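Local coordinates for protein 3-oxosteroid 1-dehydrogenase (Sterolibacterium denitrificans, PDB 7P18) that probably catalyses the FAD-dependent 1,2-dehydrogenation of 3-oxosteroids to 3-oxo-Delta(1)-steroids, and is captured here with androsta-1,4-diene-3,17-dione, at residues L337-V349 with Y467-I481. Sequence-based numbering, arbitrary orientation.
With ANB (androsta-1,4-diene-3,17-dione), chain D.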
loop_
_atom_site.group_PDB
_atom_site.type_symbol
_atom_site.label_atom_id
_atom_site.label_comp_id
_atom_site.label_asym_id
_atom_site.label_seq_id
_atom_site.Cartn_x
_atom_site.Cartn_y
_atom_site.Cartn_z
ATOM N N LEU A 337 -7.849 7.339 -0.237
ATOM C CA LEU A 337 -8.521 7.687 1.038
ATOM C C LEU A 337 -8.369 6.480 1.976
ATOM O O LEU A 337 -9.212 5.594 1.928
ATOM C CB LEU A 337 -9.978 8.020 0.744
ATOM C CG LEU A 337 -10.221 9.242 -0.155
ATOM C CD1 LEU A 337 -11.693 9.559 -0.212
ATOM C CD2 LEU A 337 -9.445 10.472 0.276
ATOM N N PHE A 338 -7.285 6.423 2.745
ATOM C CA PHE A 338 -6.986 5.256 3.620
ATOM C C PHE A 338 -7.699 5.392 4.956
ATOM O O PHE A 338 -8.314 4.384 5.378
ATOM C CB PHE A 338 -5.495 5.064 3.807
ATOM C CG PHE A 338 -4.761 4.785 2.522
ATOM C CD1 PHE A 338 -4.678 3.499 2.025
ATOM C CD2 PHE A 338 -4.179 5.812 1.799
ATOM C CE1 PHE A 338 -3.996 3.231 0.852
ATOM C CE2 PHE A 338 -3.528 5.540 0.607
ATOM C CZ PHE A 338 -3.430 4.255 0.139
ATOM N N ALA A 339 -7.602 6.559 5.599
ATOM C CA ALA A 339 -8.024 6.745 7.013
ATOM C C ALA A 339 -9.272 7.627 7.151
ATOM O O ALA A 339 -10.024 7.449 8.126
ATOM C CB ALA A 339 -6.887 7.398 7.764
ATOM N N GLU A 340 -9.414 8.626 6.268
ATOM C CA GLU A 340 -10.280 9.816 6.523
ATOM C C GLU A 340 -11.759 9.439 6.409
ATOM O O GLU A 340 -12.609 10.141 7.008
ATOM C CB GLU A 340 -9.961 10.954 5.551
ATOM C CG GLU A 340 -8.508 11.344 5.525
ATOM C CD GLU A 340 -7.736 10.721 4.370
ATOM O OE1 GLU A 340 -7.769 9.457 4.233
ATOM O OE2 GLU A 340 -7.059 11.476 3.648
ATOM N N ARG A 341 -12.096 8.360 5.692
ATOM C CA ARG A 341 -13.504 7.915 5.553
ATOM C C ARG A 341 -14.097 7.505 6.924
ATOM O O ARG A 341 -15.335 7.522 7.068
ATOM C CB ARG A 341 -13.655 6.742 4.579
ATOM C CG ARG A 341 -13.233 7.060 3.145
ATOM C CD ARG A 341 -13.169 5.799 2.289
ATOM N NE ARG A 341 -11.930 5.070 2.530
ATOM C CZ ARG A 341 -11.822 3.939 3.238
ATOM N NH1 ARG A 341 -12.883 3.358 3.760
ATOM N NH2 ARG A 341 -10.647 3.357 3.355
ATOM N N ASN A 342 -13.266 7.127 7.876
ATOM C CA ASN A 342 -13.732 6.651 9.212
ATOM C C ASN A 342 -14.225 7.837 10.044
ATOM O O ASN A 342 -14.926 7.607 11.075
ATOM C CB ASN A 342 -12.640 5.934 9.993
ATOM C CG ASN A 342 -12.205 4.630 9.357
ATOM O OD1 ASN A 342 -12.079 4.566 8.138
ATOM N ND2 ASN A 342 -11.862 3.652 10.185
ATOM N N LEU A 343 -13.877 9.053 9.642
ATOM C CA LEU A 343 -14.228 10.296 10.397
ATOM C C LEU A 343 -15.724 10.550 10.353
ATOM O O LEU A 343 -16.447 10.149 9.430
ATOM C CB LEU A 343 -13.401 11.469 9.883
ATOM C CG LEU A 343 -11.912 11.374 10.219
ATOM C CD1 LEU A 343 -11.124 12.402 9.426
ATOM C CD2 LEU A 343 -11.675 11.573 11.701
ATOM N N PRO A 344 -16.276 11.174 11.421
ATOM C CA PRO A 344 -17.718 11.319 11.553
ATOM C C PRO A 344 -18.302 12.467 10.713
ATOM O O PRO A 344 -17.729 13.521 10.710
ATOM C CB PRO A 344 -17.862 11.566 13.075
ATOM C CG PRO A 344 -16.664 12.309 13.425
ATOM C CD PRO A 344 -15.556 11.653 12.606
ATOM N N GLY A 345 -19.403 12.192 10.009
ATOM C CA GLY A 345 -20.142 13.196 9.222
ATOM C C GLY A 345 -19.996 13.023 7.709
ATOM O O GLY A 345 -20.473 13.903 6.997
ATOM N N CYS A 346 -19.346 11.964 7.229
ATOM C CA CYS A 346 -19.227 11.752 5.754
ATOM C C CYS A 346 -19.965 10.481 5.363
ATOM O O CYS A 346 -19.951 9.506 6.146
ATOM C CB CYS A 346 -17.786 11.732 5.307
ATOM S SG CYS A 346 -16.831 10.292 5.862
ATOM N N ILE A 347 -20.623 10.487 4.206
ATOM C CA ILE A 347 -21.318 9.270 3.702
ATOM C C ILE A 347 -20.883 9.018 2.266
ATOM O O ILE A 347 -20.503 9.975 1.587
ATOM C CB ILE A 347 -22.849 9.351 3.838
ATOM C CG1 ILE A 347 -23.474 10.546 3.117
ATOM C CG2 ILE A 347 -23.253 9.302 5.304
ATOM C CD1 ILE A 347 -24.978 10.375 2.956
ATOM N N VAL A 348 -20.948 7.757 1.852
ATOM C CA VAL A 348 -20.686 7.369 0.442
ATOM C C VAL A 348 -21.989 6.913 -0.165
ATOM O O VAL A 348 -22.641 6.045 0.407
ATOM C CB VAL A 348 -19.582 6.293 0.381
ATOM C CG1 VAL A 348 -19.473 5.680 -1.007
ATOM C CG2 VAL A 348 -18.268 6.927 0.835
ATOM N N VAL A 349 -22.309 7.442 -1.351
ATOM C CA VAL A 349 -23.553 7.085 -2.069
ATOM C C VAL A 349 -23.228 6.748 -3.520
ATOM O O VAL A 349 -22.203 7.225 -4.051
ATOM C CB VAL A 349 -24.601 8.215 -1.992
ATOM C CG1 VAL A 349 -24.996 8.463 -0.541
ATOM C CG2 VAL A 349 -24.101 9.484 -2.686
ATOM N N TYR A 467 -9.739 5.305 13.493
ATOM C CA TYR A 467 -9.631 6.536 12.684
ATOM C C TYR A 467 -10.899 7.383 12.825
ATOM O O TYR A 467 -11.093 8.282 11.994
ATOM C CB TYR A 467 -9.294 6.162 11.236
ATOM C CG TYR A 467 -7.849 5.803 10.985
ATOM C CD1 TYR A 467 -6.791 6.598 11.401
ATOM C CD2 TYR A 467 -7.541 4.661 10.254
ATOM C CE1 TYR A 467 -5.466 6.268 11.127
ATOM C CE2 TYR A 467 -6.227 4.317 9.965
ATOM C CZ TYR A 467 -5.189 5.096 10.437
ATOM O OH TYR A 467 -3.932 4.705 10.110
ATOM N N GLY A 468 -11.764 7.091 13.797
ATOM C CA GLY A 468 -12.841 8.014 14.201
ATOM C C GLY A 468 -12.291 9.221 14.981
ATOM O O GLY A 468 -11.070 9.313 15.184
ATOM N N ASP A 469 -13.165 10.126 15.386
ATOM C CA ASP A 469 -12.810 11.305 16.224
ATOM C C ASP A 469 -13.138 10.929 17.677
ATOM O O ASP A 469 -14.314 10.743 17.984
ATOM C CB ASP A 469 -13.550 12.552 15.754
ATOM C CG ASP A 469 -13.179 13.835 16.493
ATOM O OD1 ASP A 469 -12.674 13.754 17.654
ATOM O OD2 ASP A 469 -13.399 14.875 15.900
ATOM N N TYR A 470 -12.085 10.686 18.449
ATOM C CA TYR A 470 -12.014 10.508 19.924
ATOM C C TYR A 470 -13.122 11.306 20.644
ATOM O O TYR A 470 -13.833 10.749 21.510
ATOM C CB TYR A 470 -10.587 10.923 20.306
ATOM C CG TYR A 470 -10.312 11.182 21.761
ATOM C CD1 TYR A 470 -10.136 10.127 22.642
ATOM C CD2 TYR A 470 -10.161 12.472 22.244
ATOM C CE1 TYR A 470 -9.830 10.343 23.978
ATOM C CE2 TYR A 470 -9.862 12.707 23.577
ATOM C CZ TYR A 470 -9.701 11.639 24.449
ATOM O OH TYR A 470 -9.418 11.848 25.770
ATOM N N ASN A 471 -13.300 12.580 20.279
ATOM C CA ASN A 471 -14.206 13.557 20.962
ATOM C C ASN A 471 -15.672 13.243 20.677
ATOM O O ASN A 471 -16.542 13.738 21.418
ATOM C CB ASN A 471 -13.881 14.992 20.533
ATOM C CG ASN A 471 -12.418 15.301 20.775
ATOM O OD1 ASN A 471 -12.023 15.479 21.927
ATOM N ND2 ASN A 471 -11.586 15.276 19.738
ATOM N N VAL A 472 -15.978 12.445 19.647
ATOM C CA VAL A 472 -17.378 12.342 19.163
ATOM C C VAL A 472 -17.988 11.081 19.762
ATOM O O VAL A 472 -17.374 9.977 19.661
ATOM C CB VAL A 472 -17.439 12.406 17.622
ATOM C CG1 VAL A 472 -18.799 12.069 17.101
ATOM C CG2 VAL A 472 -16.940 13.744 17.103
ATOM N N LYS A 473 -19.158 11.254 20.391
ATOM C CA LYS A 473 -19.861 10.218 21.184
ATOM C C LYS A 473 -21.315 10.256 20.758
ATOM O O LYS A 473 -21.769 11.290 20.300
ATOM C CB LYS A 473 -19.620 10.419 22.687
ATOM C CG LYS A 473 -18.164 10.276 23.100
ATOM C CD LYS A 473 -17.849 10.354 24.580
ATOM C CE LYS A 473 -16.351 10.242 24.792
ATOM N NZ LYS A 473 -15.954 10.383 26.217
ATOM N N PRO A 474 -22.082 9.139 20.846
ATOM C CA PRO A 474 -21.571 7.862 21.363
ATOM C C PRO A 474 -20.616 7.088 20.423
ATOM O O PRO A 474 -19.840 6.249 20.894
ATOM C CB PRO A 474 -22.814 6.988 21.563
ATOM C CG PRO A 474 -23.996 7.863 21.244
ATOM C CD PRO A 474 -23.493 9.059 20.466
ATOM N N ASN A 475 -20.683 7.348 19.125
ATOM C CA ASN A 475 -19.888 6.626 18.083
ATOM C C ASN A 475 -18.932 7.621 17.434
ATOM O O ASN A 475 -19.386 8.567 16.779
ATOM C CB ASN A 475 -20.881 5.951 17.136
ATOM C CG ASN A 475 -20.252 5.084 16.070
ATOM O OD1 ASN A 475 -19.156 5.391 15.580
ATOM N ND2 ASN A 475 -21.003 4.071 15.660
ATOM N N PRO A 476 -17.593 7.445 17.552
ATOM C CA PRO A 476 -16.634 8.421 17.036
ATOM C C PRO A 476 -16.617 8.468 15.500
ATOM O O PRO A 476 -15.910 9.286 14.965
ATOM C CB PRO A 476 -15.272 7.949 17.547
ATOM C CG PRO A 476 -15.464 6.468 17.743
ATOM C CD PRO A 476 -16.918 6.268 18.113
ATOM N N CYS A 477 -17.338 7.554 14.850
ATOM C CA CYS A 477 -17.415 7.466 13.364
ATOM C C CYS A 477 -18.691 8.126 12.822
ATOM O O CYS A 477 -18.830 8.180 11.554
ATOM C CB CYS A 477 -17.382 6.000 12.906
ATOM S SG CYS A 477 -15.818 5.184 13.301
ATOM N N LEU A 478 -19.643 8.555 13.669
ATOM C CA LEU A 478 -20.956 9.036 13.169
ATOM C C LEU A 478 -21.231 10.452 13.718
ATOM O O LEU A 478 -21.158 10.647 14.954
ATOM C CB LEU A 478 -22.070 8.089 13.590
ATOM C CG LEU A 478 -22.066 6.693 12.970
ATOM C CD1 LEU A 478 -23.164 5.849 13.588
ATOM C CD2 LEU A 478 -22.221 6.764 11.449
ATOM N N ALA A 479 -21.508 11.417 12.838
ATOM C CA ALA A 479 -21.963 12.783 13.241
ATOM C C ALA A 479 -23.020 13.263 12.264
ATOM O O ALA A 479 -23.088 12.804 11.117
ATOM C CB ALA A 479 -20.804 13.763 13.359
ATOM N N PRO A 480 -23.882 14.219 12.686
ATOM C CA PRO A 480 -24.854 14.819 11.780
ATOM C C PRO A 480 -24.258 15.534 10.567
ATOM O O PRO A 480 -23.172 16.061 10.640
ATOM C CB PRO A 480 -25.578 15.887 12.648
ATOM C CG PRO A 480 -25.340 15.454 14.076
ATOM C CD PRO A 480 -23.997 14.747 14.063
ATOM N N ILE A 481 -25.028 15.545 9.486
ATOM C CA ILE A 481 -24.749 16.322 8.252
ATOM C C ILE A 481 -25.877 17.356 8.140
ATOM O O ILE A 481 -27.029 16.936 7.919
ATOM C CB ILE A 481 -24.678 15.390 7.034
ATOM C CG1 ILE A 481 -23.527 14.388 7.154
ATOM C CG2 ILE A 481 -24.591 16.232 5.766
ATOM C CD1 ILE A 481 -23.665 13.191 6.217
HETATM C C1 ANB D . -1.951 2.037 3.902
HETATM C C10 ANB D . -1.806 2.627 5.273
HETATM C C11 ANB D . -1.681 5.039 4.272
HETATM C C12 ANB D . -1.135 6.469 4.398
HETATM C C13 ANB D . -1.206 6.948 5.837
HETATM C C14 ANB D . -0.363 5.986 6.686
HETATM C C15 ANB D . -0.200 6.723 8.023
HETATM C C16 ANB D . -0.076 8.202 7.615
HETATM C C17 ANB D . -0.541 8.274 6.176
HETATM C C18 ANB D . -2.662 7.108 6.336
HETATM C C19 ANB D . -3.242 2.773 5.851
HETATM C C2 ANB D . -1.906 0.729 3.641
HETATM C C3 ANB D . -1.409 -0.215 4.641
HETATM C C4 ANB D . -0.793 0.410 5.804
HETATM C C5 ANB D . -1.017 1.684 6.156
HETATM C C6 ANB D . -0.568 2.204 7.492
HETATM C C7 ANB D . 0.035 3.601 7.434
HETATM C C8 ANB D . -0.882 4.552 6.677
HETATM C C9 ANB D . -1.059 4.015 5.237
HETATM O O1 ANB D . -1.474 -1.442 4.490
HETATM O O2 ANB D . -0.418 9.234 5.449
HETATM O O HOH W 1 -21.599 10.117 9.967
HETATM O O HOH W 2 -20.411 8.296 8.494
#
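Ala339 lays its CB over the centre of the Tyr467 ring, a CH-pi contact 3.5 Å from the centroid and 4° off the ring normal, in this member of the FAD-dependent oxidoreductase 2 family. Here a 3-10 turn and the type II beta turn Leu343-Cys346, leading into strand 347-349, meet the irregular loop between helix 462-466 and strand 486-502. Tyr467 CG lies anti to its carbonyl carbon (chi1 -78°), which swings the ring against Ala339 CB while its OH bonds to Tyr115 of the steroid pocket. Asn342 CB packs on Tyr467 CB at 3.6 Å, the amide plane 85° from the ring plane, and Asn342 ND2 donates to Asp464 O. Packing is close at Pro344, whose CD and CG lie across Asp469 CB, whose CG meets Val472 CG2 and whose CB meets Ala479 CB; Pro344 CA makes a CA-H...O contact with Cys477 O, 3.3 Å from CA to O. Tyr467 O, buried against Leu343 CD2 at 3.4 Å, has no hydrogen-bonding partner in the model.

One residue before Ala339, the Phe338 ring turns one face to the steroid, CG 3.6 Å from ANB C11, and also touches the flavin. An alanine at Phe338 would strip this face from C11 and C1 and is likely to leave the steroid freer to shift.

The looser side is at Pro480, exposed and turned away, and at water 1, which accepts from Gly345 N and Ala479 N. Beyond it, Ile481 CD1 meets Ile347 CG2 at 4.0 Å, an apolar contact, while Ile481 CG1 closely approaches the carbonyl oxygen Gly345 O, at 3.1 Å.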